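Local coordinates for protein KLLA0E08119p (Kluyveromyces lactis, PDB 3VA7) that probably carboxylates urea to urea-1-carboxylate with bicarbonate, ATP and biotin, as the urea carboxylase part of a larger urea-degrading enzyme, at residues R864-H875 with L908-F917; L1057-D1065 with D1094-V1102. One frame throughout, in Å; residues are numbered along the deposited sequence.

Interaction 1 (R864-H875 with L908-F917); sequences RINRLIHQVERH and LIAYESEIQF
I915 and R864 form the tightly packed half of this contact. The CD1 tip of I915 lies against the helix backbone at L868 CA (3.7 Å), while its CG2 branch covers one face of the R864 guanidinium and touches R867 CB. R864 extends with CG anti to the backbone N (chi1 173°), which carries its head group to E912. The grip is side-on: R864 NE (2.9 Å) and R864 NH2 (2.5 Å) both donate to E912 OE2, which lies in the guanidinium plane, although the carboxylate is turned 45° from it. OE1 of the buried E912 is hydrogen-bonded to Y852 OH.

The other half lies nearer solvent. H875 stacks face-to-face on Y911, with ring centroids 4.1 Å apart. H875 NE2 donates in its ring plane to the syn lone pair of E914 OE1 (2.5 Å), and the exposed R874 adds a long, loose salt bridge from NH1 to that oxygen (3.4 Å).

The axes of 864-875 and 908-912 cross at 110°. Helices 859-875 and 901-912 pack on one antiparallel sheet of the carboxyltransferase region: I865, I869 and V872 touch strand 880-885, L908 and E912 strand 838-842, and L868 and I915 Y852 of strand 847-852.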
loop_
_atom_site.group_PDB
_atom_site.type_symbol
_atom_site.label_atom_id
_atom_site.label_comp_id
_atom_site.label_asym_id
_atom_site.label_seq_id
_atom_site.Cartn_x
_atom_site.Cartn_y
_atom_site.Cartn_z
ATOM N N ARG A 864 -15.070 -6.631 30.829
ATOM C CA ARG A 864 -14.466 -7.765 31.476
ATOM C C ARG A 864 -13.300 -8.322 30.670
ATOM O O ARG A 864 -12.257 -8.734 31.256
ATOM C CB ARG A 864 -15.519 -8.847 31.754
ATOM C CG ARG A 864 -14.965 -10.150 32.285
ATOM C CD ARG A 864 -16.074 -10.937 32.911
ATOM N NE ARG A 864 -15.492 -11.904 33.825
ATOM C CZ ARG A 864 -15.430 -11.799 35.166
ATOM N NH1 ARG A 864 -15.979 -10.776 35.836
ATOM N NH2 ARG A 864 -14.794 -12.757 35.845
ATOM N N ILE A 865 -13.471 -8.335 29.338
ATOM C CA ILE A 865 -12.414 -8.824 28.440
ATOM C C ILE A 865 -11.253 -7.865 28.599
ATOM O O ILE A 865 -10.062 -8.254 28.626
ATOM C CB ILE A 865 -12.885 -8.828 26.979
ATOM C CG1 ILE A 865 -14.029 -9.849 26.805
ATOM C CG2 ILE A 865 -11.697 -8.987 25.975
ATOM C CD1 ILE A 865 -14.806 -9.564 25.545
ATOM N N ASN A 866 -11.590 -6.595 28.754
ATOM C CA ASN A 866 -10.537 -5.656 28.922
ATOM C C ASN A 866 -9.766 -5.981 30.243
ATOM O O ASN A 866 -8.531 -5.834 30.314
ATOM C CB ASN A 866 -11.098 -4.263 28.851
ATOM C CG ASN A 866 -10.327 -3.329 29.647
ATOM O OD1 ASN A 866 -9.510 -2.557 29.149
ATOM N ND2 ASN A 866 -10.559 -3.384 30.940
ATOM N N ARG A 867 -10.475 -6.492 31.246
ATOM C CA ARG A 867 -9.893 -6.716 32.581
ATOM C C ARG A 867 -9.060 -8.034 32.553
ATOM O O ARG A 867 -7.973 -8.083 33.099
ATOM C CB ARG A 867 -10.998 -6.736 33.679
ATOM C CG ARG A 867 -11.464 -5.410 34.289
ATOM C CD ARG A 867 -10.781 -4.141 33.683
ATOM N NE ARG A 867 -9.672 -3.608 34.462
ATOM C CZ ARG A 867 -8.714 -2.790 34.022
ATOM N NH1 ARG A 867 -8.658 -2.366 32.749
ATOM N NH2 ARG A 867 -7.757 -2.396 34.885
ATOM N N LEU A 868 -9.574 -9.091 31.917
ATOM C CA LEU A 868 -8.786 -10.299 31.672
ATOM C C LEU A 868 -7.434 -9.957 31.035
ATOM O O LEU A 868 -6.412 -10.408 31.517
ATOM C CB LEU A 868 -9.561 -11.332 30.820
ATOM C CG LEU A 868 -8.789 -12.632 30.619
ATOM C CD1 LEU A 868 -8.477 -13.224 31.986
ATOM C CD2 LEU A 868 -9.548 -13.709 29.816
ATOM N N ILE A 869 -7.433 -9.127 29.990
ATOM C CA ILE A 869 -6.229 -8.768 29.294
ATOM C C ILE A 869 -5.337 -8.099 30.291
ATOM O O ILE A 869 -4.126 -8.323 30.293
ATOM C CB ILE A 869 -6.512 -7.813 28.071
ATOM C CG1 ILE A 869 -7.189 -8.582 26.901
ATOM C CG2 ILE A 869 -5.246 -7.095 27.623
ATOM C CD1 ILE A 869 -7.803 -7.711 25.853
ATOM N N HIS A 870 -5.935 -7.275 31.142
ATOM C CA HIS A 870 -5.178 -6.527 32.123
ATOM C C HIS A 870 -4.538 -7.478 33.156
ATOM O O HIS A 870 -3.415 -7.265 33.572
ATOM C CB HIS A 870 -6.062 -5.469 32.767
ATOM C CG HIS A 870 -5.478 -4.851 33.991
ATOM N ND1 HIS A 870 -4.547 -3.829 33.942
ATOM C CD2 HIS A 870 -5.699 -5.097 35.311
ATOM C CE1 HIS A 870 -4.220 -3.474 35.175
ATOM N NE2 HIS A 870 -4.911 -4.224 36.025
ATOM N N GLN A 871 -5.224 -8.547 33.526
ATOM C CA GLN A 871 -4.703 -9.502 34.441
ATOM C C GLN A 871 -3.529 -10.281 33.898
ATOM O O GLN A 871 -2.646 -10.701 34.675
ATOM C CB GLN A 871 -5.786 -10.501 34.820
ATOM C CG GLN A 871 -6.717 -10.037 35.904
ATOM C CD GLN A 871 -5.975 -9.446 37.097
ATOM O OE1 GLN A 871 -6.518 -8.578 37.768
ATOM N NE2 GLN A 871 -4.716 -9.881 37.345
ATOM N N VAL A 872 -3.515 -10.528 32.595
ATOM C CA VAL A 872 -2.373 -11.163 31.983
ATOM C C VAL A 872 -1.197 -10.176 31.961
ATOM O O VAL A 872 -0.049 -10.579 32.126
ATOM C CB VAL A 872 -2.729 -11.718 30.590
ATOM C CG1 VAL A 872 -1.526 -12.278 29.857
ATOM C CG2 VAL A 872 -3.809 -12.787 30.707
ATOM N N GLU A 873 -1.438 -8.885 31.795
ATOM C CA GLU A 873 -0.302 -7.964 31.746
ATOM C C GLU A 873 0.350 -7.831 33.107
ATOM O O GLU A 873 1.567 -7.692 33.230
ATOM C CB GLU A 873 -0.681 -6.582 31.198
ATOM C CG GLU A 873 -0.951 -6.532 29.663
ATOM C CD GLU A 873 -1.579 -5.185 29.249
ATOM O OE1 GLU A 873 -2.828 -4.990 29.436
ATOM O OE2 GLU A 873 -0.831 -4.306 28.738
ATOM N N ARG A 874 -0.487 -7.859 34.127
ATOM C CA ARG A 874 -0.117 -7.730 35.498
ATOM C C ARG A 874 0.733 -8.931 35.946
ATOM O O ARG A 874 1.716 -8.758 36.644
ATOM C CB ARG A 874 -1.398 -7.731 36.268
ATOM C CG ARG A 874 -1.411 -6.937 37.567
ATOM C CD ARG A 874 -2.731 -7.230 38.277
ATOM N NE ARG A 874 -2.502 -7.242 39.697
ATOM C CZ ARG A 874 -2.757 -8.266 40.513
ATOM N NH1 ARG A 874 -3.320 -9.432 40.102
ATOM N NH2 ARG A 874 -2.468 -8.083 41.787
ATOM N N HIS A 875 0.356 -10.145 35.562
ATOM C CA HIS A 875 1.179 -11.291 35.887
ATOM C C HIS A 875 2.336 -11.410 34.939
ATOM O O HIS A 875 3.193 -12.246 35.136
ATOM C CB HIS A 875 0.377 -12.570 35.805
ATOM C CG HIS A 875 -0.627 -12.675 36.889
ATOM N ND1 HIS A 875 -0.398 -13.392 38.047
ATOM C CD2 HIS A 875 -1.845 -12.111 37.020
ATOM C CE1 HIS A 875 -1.451 -13.275 38.830
ATOM N NE2 HIS A 875 -2.352 -12.528 38.223
ATOM N N LEU A 908 -5.331 -19.101 33.100
ATOM C CA LEU A 908 -6.460 -18.324 32.677
ATOM C C LEU A 908 -7.639 -18.534 33.615
ATOM O O LEU A 908 -8.253 -17.537 34.052
ATOM C CB LEU A 908 -6.838 -18.581 31.207
ATOM C CG LEU A 908 -5.826 -18.164 30.142
ATOM C CD1 LEU A 908 -6.255 -18.572 28.773
ATOM C CD2 LEU A 908 -5.538 -16.674 30.202
ATOM N N ILE A 909 -7.964 -19.799 33.923
ATOM C CA ILE A 909 -9.042 -20.092 34.858
ATOM C C ILE A 909 -8.752 -19.326 36.142
ATOM O O ILE A 909 -9.663 -18.850 36.810
ATOM C CB ILE A 909 -9.032 -21.543 35.333
ATOM C CG1 ILE A 909 -9.128 -22.570 34.182
ATOM C CG2 ILE A 909 -10.031 -21.745 36.510
ATOM C CD1 ILE A 909 -10.254 -22.452 33.383
ATOM N N ALA A 910 -7.472 -19.197 36.481
ATOM C CA ALA A 910 -7.112 -18.654 37.759
ATOM C C ALA A 910 -7.094 -17.151 37.752
ATOM O O ALA A 910 -7.666 -16.528 38.672
ATOM C CB ALA A 910 -5.790 -19.225 38.246
ATOM N N TYR A 911 -6.464 -16.545 36.737
ATOM C CA TYR A 911 -6.527 -15.078 36.644
ATOM C C TYR A 911 -8.008 -14.654 36.535
ATOM O O TYR A 911 -8.364 -13.513 36.888
ATOM C CB TYR A 911 -5.816 -14.526 35.412
ATOM C CG TYR A 911 -4.366 -14.900 35.198
ATOM C CD1 TYR A 911 -3.853 -14.951 33.899
ATOM C CD2 TYR A 911 -3.498 -15.170 36.279
ATOM C CE1 TYR A 911 -2.587 -15.260 33.672
ATOM C CE2 TYR A 911 -2.206 -15.497 36.054
ATOM C CZ TYR A 911 -1.743 -15.549 34.736
ATOM O OH TYR A 911 -0.448 -15.910 34.455
ATOM N N GLU A 912 -8.863 -15.557 36.030
ATOM C CA GLU A 912 -10.260 -15.191 35.844
ATOM C C GLU A 912 -10.914 -14.795 37.144
ATOM O O GLU A 912 -11.770 -13.913 37.134
ATOM C CB GLU A 912 -11.067 -16.309 35.196
ATOM C CG GLU A 912 -12.567 -16.004 35.055
ATOM C CD GLU A 912 -12.911 -14.965 33.988
ATOM O OE1 GLU A 912 -12.145 -14.766 33.055
ATOM O OE2 GLU A 912 -13.984 -14.354 34.069
ATOM N N SER A 913 -10.517 -15.426 38.261
ATOM C CA SER A 913 -11.107 -15.107 39.581
ATOM C C SER A 913 -10.510 -13.841 40.181
ATOM O O SER A 913 -10.978 -13.373 41.219
ATOM C CB SER A 913 -10.957 -16.269 40.541
ATOM O OG SER A 913 -9.581 -16.468 40.902
ATOM N N GLU A 914 -9.484 -13.277 39.539
ATOM C CA GLU A 914 -8.873 -12.091 40.057
ATOM C C GLU A 914 -9.487 -10.836 39.492
ATOM O O GLU A 914 -9.170 -9.732 39.935
ATOM C CB GLU A 914 -7.354 -12.102 39.807
ATOM C CG GLU A 914 -6.630 -13.199 40.584
ATOM C CD GLU A 914 -5.204 -13.523 40.095
ATOM O OE1 GLU A 914 -4.498 -12.595 39.572
ATOM O OE2 GLU A 914 -4.798 -14.732 40.285
ATOM N N ILE A 915 -10.340 -10.974 38.486
ATOM C CA ILE A 915 -10.947 -9.808 37.859
ATOM C C ILE A 915 -11.941 -9.196 38.866
ATOM O O ILE A 915 -12.858 -9.882 39.311
ATOM C CB ILE A 915 -11.651 -10.241 36.524
ATOM C CG1 ILE A 915 -10.590 -10.608 35.463
ATOM C CG2 ILE A 915 -12.702 -9.185 36.048
ATOM C CD1 ILE A 915 -11.075 -11.556 34.339
ATOM N N GLN A 916 -11.741 -7.937 39.251
ATOM C CA GLN A 916 -12.719 -7.273 40.149
ATOM C C GLN A 916 -13.162 -5.977 39.497
ATOM O O GLN A 916 -12.318 -5.119 39.140
ATOM C CB GLN A 916 -12.203 -6.917 41.603
ATOM C CG GLN A 916 -11.038 -7.723 42.231
ATOM C CD GLN A 916 -11.432 -9.052 43.033
ATOM O OE1 GLN A 916 -12.374 -9.780 42.667
ATOM N NE2 GLN A 916 -10.654 -9.368 44.088
ATOM N N PHE A 917 -14.473 -5.793 39.392
ATOM C CA PHE A 917 -14.984 -4.466 38.975
ATOM C C PHE A 917 -16.465 -4.366 39.290
ATOM O O PHE A 917 -17.126 -5.379 39.555
ATOM C CB PHE A 917 -14.673 -4.132 37.478
ATOM C CG PHE A 917 -15.469 -4.938 36.519
ATOM C CD1 PHE A 917 -16.673 -4.451 36.001
ATOM C CD2 PHE A 917 -15.086 -6.222 36.183
ATOM C CE1 PHE A 917 -17.442 -5.242 35.140
ATOM C CE2 PHE A 917 -15.857 -6.980 35.315
ATOM C CZ PHE A 917 -17.021 -6.489 34.807
HETATM O O HOH W 1 -15.815 -9.393 38.994
#

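Interaction 2 (L1057-D1065 with D1094-V1102); sequences LVIGDHPID and DNGKFKIDV. With GOL (glycerol), chain D.
D1061 lays its side chain along the backbone of F1098 and K1099. D1061 CB sits 3.3 Å from F1098 O and near G1096 O. CG, anti to the backbone N (chi1 173°), comes next to K1099 CA. Beyond it the carboxylate divides its contacts: D1061 OD2 rests on K1099 CB (3.3 Å), whereas D1061 OD1 accepts from a water (2.7 Å) that in turn accepts from K1099 NZ. The opposite charges thus meet through solvent, with OD1 and NZ of these two residues 5.2 Å apart. With an alanine here the carboxylate is gone, and the K1099 amine would probably lose its water-mediated anionic mate and become freer to move.

Direct backbone bonding is slight. I1100 N gives a weak bond to D1061 O (3.3 Å), and two further waters join D1061 N to F1098 O and D1061 O to I1100 O. P1063 CD of the proline ring touches the V1102 CG2 methyl at 3.9 Å. At the other end a glycerol, probably from the crystallisation liquor, bridges L1057 N and D1094 O, beside I1059.

G1096, at positive phi, packs its CA on I1059 O, where any CB would collide. It is the C-prime residue of a Schellman motif, K1097 N bonding D1092 O and G1096 N bonding N1093 O, which ends helix 1083-1094 before strand 1101-1108.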
loop_
_atom_site.group_PDB
_atom_site.type_symbol
_atom_site.label_atom_id
_atom_site.label_comp_id
_atom_site.label_asym_id
_atom_site.label_seq_id
_atom_site.Cartn_x
_atom_site.Cartn_y
_atom_site.Cartn_z
ATOM N N LEU A 1057 -0.669 5.199 5.665
ATOM C CA LEU A 1057 0.537 5.970 5.869
ATOM C C LEU A 1057 0.379 6.968 7.033
ATOM O O LEU A 1057 1.237 7.864 7.207
ATOM C CB LEU A 1057 0.841 6.723 4.586
ATOM C CG LEU A 1057 0.938 5.890 3.303
ATOM C CD1 LEU A 1057 1.231 6.808 2.051
ATOM C CD2 LEU A 1057 1.998 4.883 3.482
ATOM N N VAL A 1058 -0.715 6.857 7.800
ATOM C CA VAL A 1058 -0.882 7.746 8.948
ATOM C C VAL A 1058 -0.685 9.225 8.544
ATOM O O VAL A 1058 -0.010 9.968 9.246
ATOM C CB VAL A 1058 0.108 7.398 10.114
ATOM C CG1 VAL A 1058 -0.329 8.064 11.452
ATOM C CG2 VAL A 1058 0.177 5.900 10.341
ATOM N N ILE A 1059 -1.254 9.629 7.407
ATOM C CA ILE A 1059 -1.143 10.986 6.956
ATOM C C ILE A 1059 -2.469 11.754 7.168
ATOM O O ILE A 1059 -2.604 12.931 6.814
ATOM C CB ILE A 1059 -0.754 11.047 5.428
ATOM C CG1 ILE A 1059 -1.610 10.108 4.575
ATOM C CG2 ILE A 1059 0.748 10.766 5.137
ATOM C CD1 ILE A 1059 -1.730 10.611 3.139
ATOM N N GLY A 1060 -3.475 11.077 7.709
ATOM C CA GLY A 1060 -4.817 11.664 7.746
ATOM C C GLY A 1060 -4.752 12.882 8.651
ATOM O O GLY A 1060 -3.730 13.095 9.317
ATOM N N ASP A 1061 -5.808 13.690 8.681
ATOM C CA ASP A 1061 -5.819 14.839 9.534
ATOM C C ASP A 1061 -6.614 14.470 10.763
ATOM O O ASP A 1061 -7.833 14.704 10.831
ATOM C CB ASP A 1061 -6.429 16.016 8.798
ATOM C CG ASP A 1061 -6.623 17.231 9.685
ATOM O OD1 ASP A 1061 -6.055 17.260 10.815
ATOM O OD2 ASP A 1061 -7.345 18.160 9.240
ATOM N N HIS A 1062 -5.914 13.861 11.720
ATOM C CA HIS A 1062 -6.557 13.349 12.958
ATOM C C HIS A 1062 -5.463 13.200 14.009
ATOM O O HIS A 1062 -4.291 13.236 13.696
ATOM C CB HIS A 1062 -7.244 11.983 12.730
ATOM C CG HIS A 1062 -6.346 11.000 12.047
ATOM N ND1 HIS A 1062 -5.349 10.314 12.720
ATOM C CD2 HIS A 1062 -6.203 10.684 10.732
ATOM C CE1 HIS A 1062 -4.651 9.605 11.847
ATOM N NE2 HIS A 1062 -5.157 9.800 10.638
ATOM N N PRO A 1063 -5.830 12.987 15.257
ATOM C CA PRO A 1063 -4.694 12.808 16.167
ATOM C C PRO A 1063 -4.340 11.342 16.457
ATOM O O PRO A 1063 -3.958 11.048 17.574
ATOM C CB PRO A 1063 -5.218 13.452 17.451
ATOM C CG PRO A 1063 -6.732 13.031 17.454
ATOM C CD PRO A 1063 -7.135 13.038 15.969
ATOM N N ILE A 1064 -4.508 10.409 15.521
ATOM C CA ILE A 1064 -4.176 8.973 15.823
ATOM C C ILE A 1064 -2.804 8.661 15.290
ATOM O O ILE A 1064 -2.477 9.044 14.170
ATOM C CB ILE A 1064 -5.182 7.941 15.245
ATOM C CG1 ILE A 1064 -6.624 8.380 15.504
ATOM C CG2 ILE A 1064 -4.952 6.563 15.815
ATOM C CD1 ILE A 1064 -6.847 9.099 16.799
ATOM N N ASP A 1065 -2.026 7.961 16.108
ATOM C CA ASP A 1065 -0.604 7.719 15.859
ATOM C C ASP A 1065 -0.285 6.425 15.094
ATOM O O ASP A 1065 0.840 6.233 14.644
ATOM C CB ASP A 1065 0.159 7.773 17.192
ATOM C CG ASP A 1065 0.275 9.210 17.741
ATOM O OD1 ASP A 1065 0.417 10.197 16.932
ATOM O OD2 ASP A 1065 0.226 9.360 18.987
ATOM N N ASP A 1094 -7.689 10.986 1.559
ATOM C CA ASP A 1094 -6.565 10.189 1.084
ATOM C C ASP A 1094 -5.324 11.006 0.973
ATOM O O ASP A 1094 -4.247 10.410 0.811
ATOM C CB ASP A 1094 -6.794 9.552 -0.307
ATOM C CG ASP A 1094 -7.692 8.307 -0.254
ATOM O OD1 ASP A 1094 -7.927 7.736 0.841
ATOM O OD2 ASP A 1094 -8.178 7.894 -1.325
ATOM N N ASN A 1095 -5.473 12.342 0.963
ATOM C CA ASN A 1095 -4.330 13.261 0.822
ATOM C C ASN A 1095 -4.147 14.077 2.075
ATOM O O ASN A 1095 -3.427 15.092 2.066
ATOM C CB ASN A 1095 -4.449 14.151 -0.415
ATOM C CG ASN A 1095 -4.477 13.330 -1.718
ATOM O OD1 ASN A 1095 -5.567 12.907 -2.180
ATOM N ND2 ASN A 1095 -3.280 13.047 -2.289
ATOM N N GLY A 1096 -4.825 13.641 3.142
ATOM C CA GLY A 1096 -4.727 14.281 4.431
ATOM C C GLY A 1096 -5.281 15.691 4.565
ATOM O O GLY A 1096 -4.984 16.378 5.547
ATOM N N LYS A 1097 -6.137 16.090 3.625
ATOM C CA LYS A 1097 -6.815 17.380 3.651
ATOM C C LYS A 1097 -8.262 17.330 4.150
ATOM O O LYS A 1097 -9.028 18.254 3.913
ATOM C CB LYS A 1097 -6.807 17.948 2.250
ATOM C CG LYS A 1097 -5.407 18.246 1.758
ATOM C CD LYS A 1097 -4.636 19.054 2.806
ATOM C CE LYS A 1097 -3.119 18.962 2.592
ATOM N NZ LYS A 1097 -2.711 19.908 1.511
ATOM N N PHE A 1098 -8.658 16.244 4.809
ATOM C CA PHE A 1098 -9.985 16.171 5.396
ATOM C C PHE A 1098 -9.906 16.004 6.919
ATOM O O PHE A 1098 -9.270 15.118 7.435
ATOM C CB PHE A 1098 -10.810 15.047 4.735
ATOM C CG PHE A 1098 -12.137 14.802 5.408
ATOM C CD1 PHE A 1098 -13.227 15.657 5.188
ATOM C CD2 PHE A 1098 -12.303 13.742 6.281
ATOM C CE1 PHE A 1098 -14.421 15.446 5.808
ATOM C CE2 PHE A 1098 -13.521 13.536 6.911
ATOM C CZ PHE A 1098 -14.572 14.384 6.683
ATOM N N LYS A 1099 -10.612 16.850 7.633
ATOM C CA LYS A 1099 -10.511 16.976 9.065
ATOM C C LYS A 1099 -11.539 16.077 9.740
ATOM O O LYS A 1099 -12.695 16.440 9.974
ATOM C CB LYS A 1099 -10.670 18.455 9.433
ATOM C CG LYS A 1099 -11.028 18.745 10.888
ATOM C CD LYS A 1099 -9.850 18.670 11.832
ATOM C CE LYS A 1099 -10.306 19.220 13.215
ATOM N NZ LYS A 1099 -9.233 19.874 14.074
ATOM N N ILE A 1100 -11.087 14.893 10.086
ATOM C CA ILE A 1100 -11.921 13.968 10.810
ATOM C C ILE A 1100 -12.403 14.524 12.134
ATOM O O ILE A 1100 -11.617 15.026 12.912
ATOM C CB ILE A 1100 -11.205 12.648 11.054
ATOM C CG1 ILE A 1100 -10.581 12.196 9.740
ATOM C CG2 ILE A 1100 -12.213 11.616 11.654
ATOM C CD1 ILE A 1100 -10.501 10.778 9.595
ATOM N N ASP A 1101 -13.698 14.392 12.389
ATOM C CA ASP A 1101 -14.267 14.964 13.561
ATOM C C ASP A 1101 -14.133 13.942 14.646
ATOM O O ASP A 1101 -14.935 12.998 14.734
ATOM C CB ASP A 1101 -15.733 15.421 13.307
ATOM C CG ASP A 1101 -16.463 15.948 14.595
ATOM O OD1 ASP A 1101 -17.489 16.649 14.441
ATOM O OD2 ASP A 1101 -16.065 15.659 15.755
ATOM N N VAL A 1102 -13.123 14.135 15.479
ATOM C CA VAL A 1102 -12.850 13.262 16.613
ATOM C C VAL A 1102 -12.698 14.043 17.884
ATOM O O VAL A 1102 -11.894 14.966 17.943
ATOM C CB VAL A 1102 -11.444 12.536 16.512
ATOM C CG1 VAL A 1102 -11.555 11.166 17.094
ATOM C CG2 VAL A 1102 -10.892 12.499 15.101
HETATM C C1 GOL D . -3.329 5.248 1.340
HETATM O O1 GOL D . -2.061 5.323 0.683
HETATM C C2 GOL D . -3.768 6.579 1.984
HETATM O O2 GOL D . -3.682 7.607 1.002
HETATM C C3 GOL D . -2.884 7.030 3.174
HETATM O O3 GOL D . -2.692 6.133 4.258
HETATM O O HOH W 2 -7.514 13.554 6.222
HETATM O O HOH W 3 -8.920 15.696 13.662
HETATM O O HOH W 4 -7.091 17.739 13.275
#

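Interaction 1 is largely buried and joins two helices packed on the same sheet, whereas interaction 2 is a surface contact between a loop and the turn linking a helix to a strand. They use no element in common: their centres are 34 Å apart and their nearest atoms about 17 Å. Chemistry follows place. In 864-875 with 908-917, side chains do the work, through apolar packing, direct salt bridges and a ring stack. In 1057-1065 with 1094-1102, much of the contact runs through backbone atoms and waters, with D1061 the main side chain; charges meet through water, and the start of strand 1101-1108 pairs with strand 922-934 of a different, mixed sheet.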